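Local coordinates for serine-tRNA ligase (Naegleria fowleri, PDB 6BLJ), which probably catalyses the ATP-dependent attachment of serine to its cognate tRNA in the cytosol, through an activated seryl-adenylate, at residues 417-422 and 435-440; 287-292 and 337-342; 364-369 and 468-473. All coordinates share one frame; numbering follows the deposited sequence.

Contact 1: residues 417-422 and 435-440; sequences QTRRLE and VEFCHM
With chi1 at 59°, T418 sets OG1 between its own N and carbonyl carbon, turned to C438 O, and CG2 beside N, turned to M440; F437 swings its ring anti to the carbonyl carbon (chi1 -60°), which puts it beside R419. Helix 416-421 here packs against strand 436-447. The strand is part of the antiparallel sheet that forms the core of class II aminoacyl-tRNA synthetases, and farther on it leads into helix 448-458. One hydrogen bond spans the two segments: T418 OG1 donates to C438 O over 2.6 Å, tilted out of the carbonyl plane. It ties the carbonyl of the buried C438 at a break in the strand, between the two stretches that keep strand geometry.

T418 also works with its methyl group. CG2 lies 3.6 Å from M440 CG and 3.7 Å from M440 SD, as the two side chains run past each other in opposite directions. L421 CD1 makes a looser approach to the same sulfur, at 4.5 Å. On the other flank R419 crosses F437 at about a right angle, and its CG sits over one ring face in a CH-pi contact. Farther out its guanidinium, salt-bridged to D415, is turned 49° from the ring plane, so the two do not stack flat.

The helix closes in a Schellman motif at E422, which has positive phi; E422 CA lies at the edge of the F437 ring, 4.3 Å from F437 CE1. R419 NH1 reaches 3.5 Å from F437 CE2.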
loop_
_atom_site.group_PDB
_atom_site.type_symbol
_atom_site.label_atom_id
_atom_site.label_comp_id
_atom_site.label_asym_id
_atom_site.label_seq_id
_atom_site.Cartn_x
_atom_site.Cartn_y
_atom_site.Cartn_z
ATOM N N GLN A 417 10.958 -2.525 22.767
ATOM C CA GLN A 417 9.654 -3.115 22.463
ATOM C C GLN A 417 8.884 -3.501 23.716
ATOM O O GLN A 417 7.648 -3.450 23.711
ATOM C CB GLN A 417 9.804 -4.349 21.560
ATOM C CG GLN A 417 8.708 -4.457 20.471
ATOM C CD GLN A 417 8.791 -3.320 19.443
ATOM O OE1 GLN A 417 9.853 -3.066 18.876
ATOM N NE2 GLN A 417 7.667 -2.636 19.204
ATOM N N THR A 418 9.578 -3.942 24.772
ATOM C CA THR A 418 8.871 -4.297 25.998
ATOM C C THR A 418 8.160 -3.088 26.589
ATOM O O THR A 418 7.133 -3.246 27.262
ATOM C CB THR A 418 9.825 -4.893 27.038
ATOM O OG1 THR A 418 10.850 -3.947 27.334
ATOM C CG2 THR A 418 10.463 -6.189 26.532
ATOM N N ARG A 419 8.705 -1.882 26.386
ATOM C CA ARG A 419 7.982 -0.666 26.772
ATOM C C ARG A 419 6.662 -0.542 26.023
ATOM O O ARG A 419 5.612 -0.273 26.616
ATOM C CB ARG A 419 8.841 0.569 26.509
ATOM C CG ARG A 419 9.832 0.869 27.604
ATOM C CD ARG A 419 10.721 2.053 27.253
ATOM N NE ARG A 419 11.893 2.055 28.118
ATOM C CZ ARG A 419 11.911 2.594 29.336
ATOM N NH1 ARG A 419 10.824 3.187 29.822
ATOM N NH2 ARG A 419 13.015 2.546 30.066
ATOM N N ARG A 420 6.699 -0.729 24.707
ATOM C CA ARG A 420 5.498 -0.562 23.901
ATOM C C ARG A 420 4.485 -1.671 24.164
ATOM O O ARG A 420 3.278 -1.454 24.005
ATOM C CB ARG A 420 5.897 -0.493 22.425
ATOM C CG ARG A 420 6.714 0.757 22.113
ATOM C CD ARG A 420 7.532 0.634 20.823
ATOM N NE ARG A 420 8.004 1.945 20.369
ATOM C CZ ARG A 420 9.016 2.621 20.912
ATOM N NH1 ARG A 420 9.698 2.117 21.935
ATOM N NH2 ARG A 420 9.360 3.805 20.422
ATOM N N LEU A 421 4.952 -2.847 24.579
ATOM C CA LEU A 421 4.106 -3.993 24.878
ATOM C C LEU A 421 3.790 -4.122 26.364
ATOM O O LEU A 421 3.039 -5.023 26.749
ATOM C CB LEU A 421 4.777 -5.278 24.375
ATOM C CG LEU A 421 4.853 -5.499 22.857
ATOM C CD1 LEU A 421 5.904 -6.542 22.520
ATOM C CD2 LEU A 421 3.493 -5.946 22.361
ATOM N N GLU A 422 4.360 -3.254 27.195
ATOM C CA GLU A 422 4.189 -3.274 28.653
ATOM C C GLU A 422 4.569 -4.635 29.246
ATOM O O GLU A 422 3.846 -5.212 30.064
ATOM C CB GLU A 422 2.764 -2.881 29.039
ATOM C CG GLU A 422 2.408 -1.455 28.645
ATOM C CD GLU A 422 1.070 -1.011 29.203
ATOM O OE1 GLU A 422 0.903 -1.064 30.439
ATOM O OE2 GLU A 422 0.182 -0.629 28.412
ATOM N N VAL A 435 7.619 1.723 36.829
ATOM C CA VAL A 435 7.849 0.314 36.556
ATOM C C VAL A 435 9.156 0.145 35.794
ATOM O O VAL A 435 9.639 1.062 35.117
ATOM C CB VAL A 435 6.675 -0.285 35.762
ATOM N N GLU A 436 9.739 -1.038 35.919
ATOM C CA GLU A 436 10.899 -1.433 35.144
ATOM C C GLU A 436 10.422 -2.376 34.043
ATOM O O GLU A 436 9.397 -3.043 34.184
ATOM C CB GLU A 436 11.897 -2.153 36.049
ATOM C CG GLU A 436 12.196 -1.429 37.351
ATOM C CD GLU A 436 13.119 -2.233 38.251
ATOM O OE1 GLU A 436 12.631 -2.923 39.174
ATOM O OE2 GLU A 436 14.341 -2.192 38.010
ATOM N N PHE A 437 11.189 -2.473 32.961
ATOM C CA PHE A 437 10.797 -3.322 31.844
ATOM C C PHE A 437 11.822 -4.419 31.585
ATOM O O PHE A 437 13.015 -4.261 31.862
ATOM C CB PHE A 437 10.566 -2.486 30.573
ATOM C CG PHE A 437 9.488 -1.450 30.736
ATOM C CD1 PHE A 437 8.156 -1.780 30.491
ATOM C CD2 PHE A 437 9.790 -0.166 31.156
ATOM C CE1 PHE A 437 7.150 -0.844 30.655
ATOM C CE2 PHE A 437 8.785 0.778 31.325
ATOM C CZ PHE A 437 7.467 0.441 31.070
ATOM N N CYS A 438 11.339 -5.543 31.060
ATOM C CA CYS A 438 12.234 -6.607 30.626
ATOM C C CYS A 438 12.977 -6.190 29.358
ATOM O O CYS A 438 12.674 -5.168 28.736
ATOM C CB CYS A 438 11.460 -7.899 30.369
ATOM S SG CYS A 438 10.646 -8.580 31.845
ATOM N N HIS A 439 13.955 -7.006 28.972
ATOM C CA HIS A 439 14.612 -6.885 27.678
ATOM C C HIS A 439 14.167 -8.023 26.773
ATOM O O HIS A 439 13.860 -9.122 27.249
ATOM C CB HIS A 439 16.140 -6.927 27.794
ATOM C CG HIS A 439 16.730 -5.738 28.485
ATOM N ND1 HIS A 439 18.081 -5.466 28.469
ATOM C CD2 HIS A 439 16.154 -4.750 29.210
ATOM C CE1 HIS A 439 18.313 -4.367 29.171
ATOM N NE2 HIS A 439 17.159 -3.914 29.629
ATOM N N MET A 440 14.170 -7.761 25.457
ATOM C CA MET A 440 13.833 -8.761 24.459
ATOM C C MET A 440 14.905 -8.815 23.380
ATOM O O MET A 440 15.410 -7.777 22.930
ATOM C CB MET A 440 12.471 -8.473 23.800
ATOM C CG MET A 440 11.261 -9.026 24.528
ATOM S SD MET A 440 9.738 -8.509 23.688
ATOM C CE MET A 440 8.572 -9.504 24.609
#

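Contact 2: residues 287-292 and 337-342; sequences PIAAFH and EQFVVT
I288 lays its CG2 methyl over one face of the F339 ring, nearest at 3.5 Å to F339 CD1 and displaced from the ring centre toward the rim. The F339 ring stands anti to its backbone N (chi1 -173°), which carries it off the strand and up against the helix. At A289 the backbone does as much as the side chain: CA comes to 3.7 Å from F339 CZ, and the methyl CB lies 4.0 Å from the same CZ atom. The end of the phenylalanine is therefore lodged against the helix turn, while I288 covers its face.

F339 belongs to strand 332-342, which pairs antiparallel with strand 304-313; this hairpin is consistent with motif 2 of the class II synthetases, and helix 285-290 packs on the sheet from the side to which F339 and V341 point. A290 and F291 face another partner. A290 O accepts a hydrogen bond from Q208 of the second subunit, and F291 meets F216 of that subunit edge-to-face, so this part of the chain lies between the sheet and the second subunit.

F291 also takes part in fixing H292, for its CD2 sits over the centre of one imidazole face. V341 CG2 covers the opposite face, 3.9 Å from H292 NE2, leaving the ring clasped between F291 CD2 and the V341 methyl. Its rotation is set by a bond back to the helix: H292 ND1 donates to I288 O at 2.8 Å, with a bent N-H...O angle of 138° and the acceptor lying 18° out of the imidazole plane. H292 CE1 and F339 CE1 approach obliquely at 4.1 Å.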
loop_
_atom_site.group_PDB
_atom_site.type_symbol
_atom_site.label_atom_id
_atom_site.label_comp_id
_atom_site.label_asym_id
_atom_site.label_seq_id
_atom_site.Cartn_x
_atom_site.Cartn_y
_atom_site.Cartn_z
ATOM N N PRO A 287 4.515 -12.343 16.334
ATOM C CA PRO A 287 3.496 -12.874 17.256
ATOM C C PRO A 287 4.061 -13.312 18.600
ATOM O O PRO A 287 3.357 -13.227 19.617
ATOM C CB PRO A 287 2.898 -14.066 16.486
ATOM C CG PRO A 287 3.988 -14.490 15.519
ATOM C CD PRO A 287 4.631 -13.172 15.112
ATOM N N ILE A 288 5.307 -13.781 18.649
ATOM C CA ILE A 288 5.858 -14.195 19.936
ATOM C C ILE A 288 6.060 -12.983 20.845
ATOM O O ILE A 288 5.883 -13.071 22.067
ATOM C CB ILE A 288 7.160 -14.996 19.736
ATOM C CG1 ILE A 288 6.867 -16.322 19.008
ATOM C CG2 ILE A 288 7.829 -15.288 21.083
ATOM C CD1 ILE A 288 8.124 -17.053 18.573
ATOM N N ALA A 289 6.459 -11.843 20.272
ATOM C CA ALA A 289 6.503 -10.606 21.046
ATOM C C ALA A 289 5.116 -10.231 21.556
ATOM O O ALA A 289 4.935 -9.960 22.746
ATOM C CB ALA A 289 7.091 -9.470 20.202
ATOM N N ALA A 290 4.115 -10.227 20.669
ATOM C CA ALA A 290 2.767 -9.832 21.078
ATOM C C ALA A 290 2.202 -10.788 22.126
ATOM O O ALA A 290 1.398 -10.379 22.968
ATOM C CB ALA A 290 1.842 -9.762 19.856
ATOM N N PHE A 291 2.650 -12.049 22.107
ATOM C CA PHE A 291 2.280 -13.045 23.111
ATOM C C PHE A 291 2.536 -12.543 24.528
ATOM O O PHE A 291 1.850 -12.959 25.469
ATOM C CB PHE A 291 3.082 -14.331 22.829
ATOM C CG PHE A 291 2.774 -15.506 23.741
ATOM C CD1 PHE A 291 1.897 -16.504 23.337
ATOM C CD2 PHE A 291 3.428 -15.659 24.958
ATOM C CE1 PHE A 291 1.630 -17.611 24.163
ATOM C CE2 PHE A 291 3.170 -16.750 25.778
ATOM C CZ PHE A 291 2.274 -17.728 25.383
ATOM N N HIS A 292 3.496 -11.636 24.700
ATOM C CA HIS A 292 3.871 -11.155 26.024
ATOM C C HIS A 292 3.188 -9.853 26.413
ATOM O O HIS A 292 3.490 -9.309 27.482
ATOM C CB HIS A 292 5.393 -11.008 26.112
ATOM C CG HIS A 292 6.102 -12.324 26.035
ATOM N ND1 HIS A 292 6.488 -12.892 24.838
ATOM C CD2 HIS A 292 6.410 -13.228 26.996
ATOM C CE1 HIS A 292 7.042 -14.071 25.069
ATOM N NE2 HIS A 292 7.009 -14.296 26.370
ATOM N N GLU A 337 13.277 -19.540 14.710
ATOM C CA GLU A 337 13.692 -18.282 15.314
ATOM C C GLU A 337 13.998 -18.482 16.797
ATOM O O GLU A 337 13.267 -19.194 17.500
ATOM C CB GLU A 337 12.575 -17.223 15.123
ATOM C CG GLU A 337 12.883 -15.835 15.681
ATOM C CD GLU A 337 13.773 -15.015 14.752
ATOM O OE1 GLU A 337 14.153 -15.519 13.667
ATOM O OE2 GLU A 337 14.076 -13.855 15.100
ATOM N N GLN A 338 15.105 -17.893 17.260
ATOM C CA GLN A 338 15.373 -17.754 18.690
ATOM C C GLN A 338 14.748 -16.459 19.191
ATOM O O GLN A 338 14.942 -15.404 18.582
ATOM C CB GLN A 338 16.869 -17.718 18.999
ATOM C CG GLN A 338 17.699 -18.907 18.549
ATOM C CD GLN A 338 19.182 -18.679 18.856
ATOM O OE1 GLN A 338 19.601 -18.784 19.994
ATOM N NE2 GLN A 338 19.967 -18.351 17.835
ATOM N N PHE A 339 14.012 -16.540 20.298
ATOM C CA PHE A 339 13.376 -15.375 20.912
ATOM C C PHE A 339 13.531 -15.486 22.424
ATOM O O PHE A 339 13.177 -16.519 23.003
ATOM C CB PHE A 339 11.887 -15.284 20.523
ATOM C CG PHE A 339 11.214 -14.005 20.982
ATOM C CD1 PHE A 339 10.762 -13.865 22.295
ATOM C CD2 PHE A 339 11.048 -12.947 20.107
ATOM C CE1 PHE A 339 10.158 -12.691 22.719
ATOM C CE2 PHE A 339 10.442 -11.764 20.518
ATOM C CZ PHE A 339 10.000 -11.632 21.827
ATOM N N VAL A 340 14.083 -14.452 23.068
ATOM C CA VAL A 340 14.374 -14.516 24.499
ATOM C C VAL A 340 13.913 -13.245 25.204
ATOM O O VAL A 340 14.154 -12.132 24.723
ATOM C CB VAL A 340 15.873 -14.756 24.770
ATOM C CG1 VAL A 340 16.113 -14.936 26.285
ATOM C CG2 VAL A 340 16.373 -15.990 24.013
ATOM N N VAL A 341 13.262 -13.424 26.360
ATOM C CA VAL A 341 12.962 -12.351 27.302
ATOM C C VAL A 341 13.946 -12.476 28.464
ATOM O O VAL A 341 14.074 -13.559 29.055
ATOM C CB VAL A 341 11.510 -12.447 27.811
ATOM C CG1 VAL A 341 11.159 -11.247 28.695
ATOM C CG2 VAL A 341 10.508 -12.630 26.652
ATOM N N THR A 342 14.639 -11.385 28.810
ATOM C CA THR A 342 15.580 -11.447 29.937
ATOM C C THR A 342 15.295 -10.369 30.975
ATOM O O THR A 342 14.586 -9.388 30.732
ATOM C CB THR A 342 17.047 -11.294 29.507
ATOM O OG1 THR A 342 17.316 -9.906 29.252
ATOM C CG2 THR A 342 17.354 -12.132 28.273
#

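Contact 3: residues 364-369 and 468-473; sequences YQSLGI and PEVLQP
A water bridges S366 and V470, donating to S366 O at 2.8 Å and accepting from V470 N at 2.9 Å. It thus joins a carbonyl in the last turn of helix 348-366 to an amide in the 3-10 turn of 468-473. Next to this bridge V470 CG1 packs 3.6 Å from S366 O, placed there by a chi1 of 77° that sets the methyl between the valine's own N and carbonyl carbon.

The helix ends in a Schellman motif, with G368 at positive phi, and the chain then turns toward strand 371-375. At this C-terminal end of the helix, L367 sends CD2 into the opposing turn. CD2 lies 3.6 Å from V470 CG1, the side chains crossing at about a right angle, and 3.9 Å from L471 CG; P468 CB is a looser neighbour at 4.3 Å from CD2. Helix 220-238 packs against the same cluster, for L367 touches L228, and L471 touches both M224 and Y231. Polar atoms also have partners outside the two segments: S366 OG bonds F363 O and Y231 OH, and the backbone L367 O bonds the hydroxyl of Y459.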
loop_
_atom_site.group_PDB
_atom_site.type_symbol
_atom_site.label_atom_id
_atom_site.label_comp_id
_atom_site.label_asym_id
_atom_site.label_seq_id
_atom_site.Cartn_x
_atom_site.Cartn_y
_atom_site.Cartn_z
ATOM N N TYR A 364 25.384 -23.719 12.368
ATOM C CA TYR A 364 25.987 -23.782 11.037
ATOM C C TYR A 364 27.304 -24.548 11.036
ATOM O O TYR A 364 27.629 -25.210 10.036
ATOM C CB TYR A 364 26.138 -22.370 10.452
ATOM C CG TYR A 364 24.756 -21.857 10.123
ATOM C CD1 TYR A 364 24.082 -22.327 8.992
ATOM C CD2 TYR A 364 24.074 -21.006 10.995
ATOM C CE1 TYR A 364 22.784 -21.939 8.711
ATOM C CE2 TYR A 364 22.761 -20.586 10.706
ATOM C CZ TYR A 364 22.133 -21.064 9.564
ATOM O OH TYR A 364 20.855 -20.691 9.256
ATOM N N GLN A 365 28.075 -24.491 12.125
ATOM C CA GLN A 365 29.214 -25.399 12.211
ATOM C C GLN A 365 28.752 -26.851 12.117
ATOM O O GLN A 365 29.392 -27.662 11.445
ATOM C CB GLN A 365 30.006 -25.178 13.500
ATOM C CG GLN A 365 30.749 -23.856 13.570
ATOM C CD GLN A 365 31.198 -23.557 14.989
ATOM O OE1 GLN A 365 31.393 -24.473 15.776
ATOM N NE2 GLN A 365 31.340 -22.278 15.325
ATOM N N SER A 366 27.647 -27.204 12.785
ATOM C CA SER A 366 27.203 -28.596 12.723
ATOM C C SER A 366 26.795 -28.978 11.304
ATOM O O SER A 366 26.867 -30.153 10.937
ATOM C CB SER A 366 26.045 -28.865 13.692
ATOM O OG SER A 366 24.807 -28.364 13.190
ATOM N N LEU A 367 26.361 -28.009 10.495
ATOM C CA LEU A 367 26.008 -28.259 9.103
ATOM C C LEU A 367 27.205 -28.207 8.160
ATOM O O LEU A 367 27.041 -28.489 6.971
ATOM C CB LEU A 367 24.951 -27.244 8.629
ATOM C CG LEU A 367 23.557 -27.431 9.236
ATOM C CD1 LEU A 367 22.716 -26.217 8.960
ATOM C CD2 LEU A 367 22.887 -28.683 8.649
ATOM N N GLY A 368 28.396 -27.880 8.657
ATOM C CA GLY A 368 29.537 -27.684 7.779
ATOM C C GLY A 368 29.402 -26.496 6.844
ATOM O O GLY A 368 29.920 -26.528 5.728
ATOM N N ILE A 369 28.740 -25.433 7.276
ATOM C CA ILE A 369 28.530 -24.244 6.454
ATOM C C ILE A 369 29.547 -23.188 6.879
ATOM O O ILE A 369 29.486 -22.719 8.027
ATOM C CB ILE A 369 27.098 -23.709 6.603
ATOM C CG1 ILE A 369 26.068 -24.712 6.071
ATOM C CG2 ILE A 369 26.948 -22.382 5.883
ATOM C CD1 ILE A 369 26.211 -25.008 4.600
ATOM N N PRO A 468 24.240 -33.092 4.131
ATOM C CA PRO A 468 25.065 -32.871 5.325
ATOM C C PRO A 468 24.873 -33.991 6.341
ATOM O O PRO A 468 23.755 -34.455 6.572
ATOM C CB PRO A 468 24.566 -31.527 5.858
ATOM C CG PRO A 468 24.099 -30.781 4.584
ATOM C CD PRO A 468 23.524 -31.877 3.698
ATOM N N GLU A 469 25.988 -34.443 6.918
ATOM C CA GLU A 469 25.951 -35.609 7.798
ATOM C C GLU A 469 24.857 -35.475 8.852
ATOM O O GLU A 469 24.059 -36.395 9.052
ATOM C CB GLU A 469 27.308 -35.808 8.461
ATOM C CG GLU A 469 27.495 -37.195 9.010
ATOM C CD GLU A 469 28.862 -37.386 9.611
ATOM O OE1 GLU A 469 29.840 -37.515 8.842
ATOM O OE2 GLU A 469 28.957 -37.380 10.858
ATOM N N VAL A 470 24.777 -34.312 9.507
ATOM C CA VAL A 470 23.845 -34.157 10.622
ATOM C C VAL A 470 22.388 -34.223 10.171
ATOM O O VAL A 470 21.509 -34.499 10.994
ATOM C CB VAL A 470 24.133 -32.849 11.386
ATOM C CG1 VAL A 470 23.587 -31.648 10.630
ATOM C CG2 VAL A 470 23.558 -32.902 12.795
ATOM N N LEU A 471 22.090 -33.975 8.890
ATOM C CA LEU A 471 20.709 -34.051 8.410
ATOM C C LEU A 471 20.314 -35.445 7.926
ATOM O O LEU A 471 19.121 -35.688 7.703
ATOM C CB LEU A 471 20.444 -33.031 7.274
ATOM C CG LEU A 471 20.465 -31.526 7.561
ATOM C CD1 LEU A 471 20.170 -30.664 6.307
ATOM C CD2 LEU A 471 19.480 -31.175 8.679
ATOM N N GLN A 472 21.275 -36.353 7.731
ATOM C CA GLN A 472 20.944 -37.654 7.150
ATOM C C GLN A 472 19.917 -38.431 7.973
ATOM O O GLN A 472 18.940 -38.925 7.383
ATOM C CB GLN A 472 22.237 -38.445 6.913
ATOM C CG GLN A 472 23.146 -37.775 5.870
ATOM C CD GLN A 472 24.471 -38.500 5.633
ATOM O OE1 GLN A 472 24.681 -39.607 6.111
ATOM N NE2 GLN A 472 25.379 -37.853 4.907
ATOM N N PRO A 473 20.030 -38.549 9.305
ATOM C CA PRO A 473 18.973 -39.255 10.056
ATOM C C PRO A 473 17.607 -38.607 9.949
ATOM O O PRO A 473 16.591 -39.304 10.042
ATOM C CB PRO A 473 19.491 -39.238 11.503
ATOM C CG PRO A 473 20.951 -39.031 11.389
ATOM C CD PRO A 473 21.157 -38.171 10.181
HETATM O O HOH W 1 26.468 -32.045 8.949
#

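Contacts 1 and 2 lie side by side, their centres 12 Å apart, on neighbouring antiparallel strands of the catalytic sheet. They meet directly: M440 SD lies 3.6 Å from F339 CZ, and L421 CD1 is 3.6 Å from A289 O, so helices 416-421 and 285-290 adjoin. Contact 3 stands apart, its centre 27 Å from that of contact 2 and 37 Å from that of contact 1, although helix 348-366 follows strand 332-342 in the chain. None of the residues described lines the AMP pocket, but the side chains of F339 and L367 are about 11 and 12 Å from the nucleotide. Strand 332-342 itself carries F333 and K335 of that pocket.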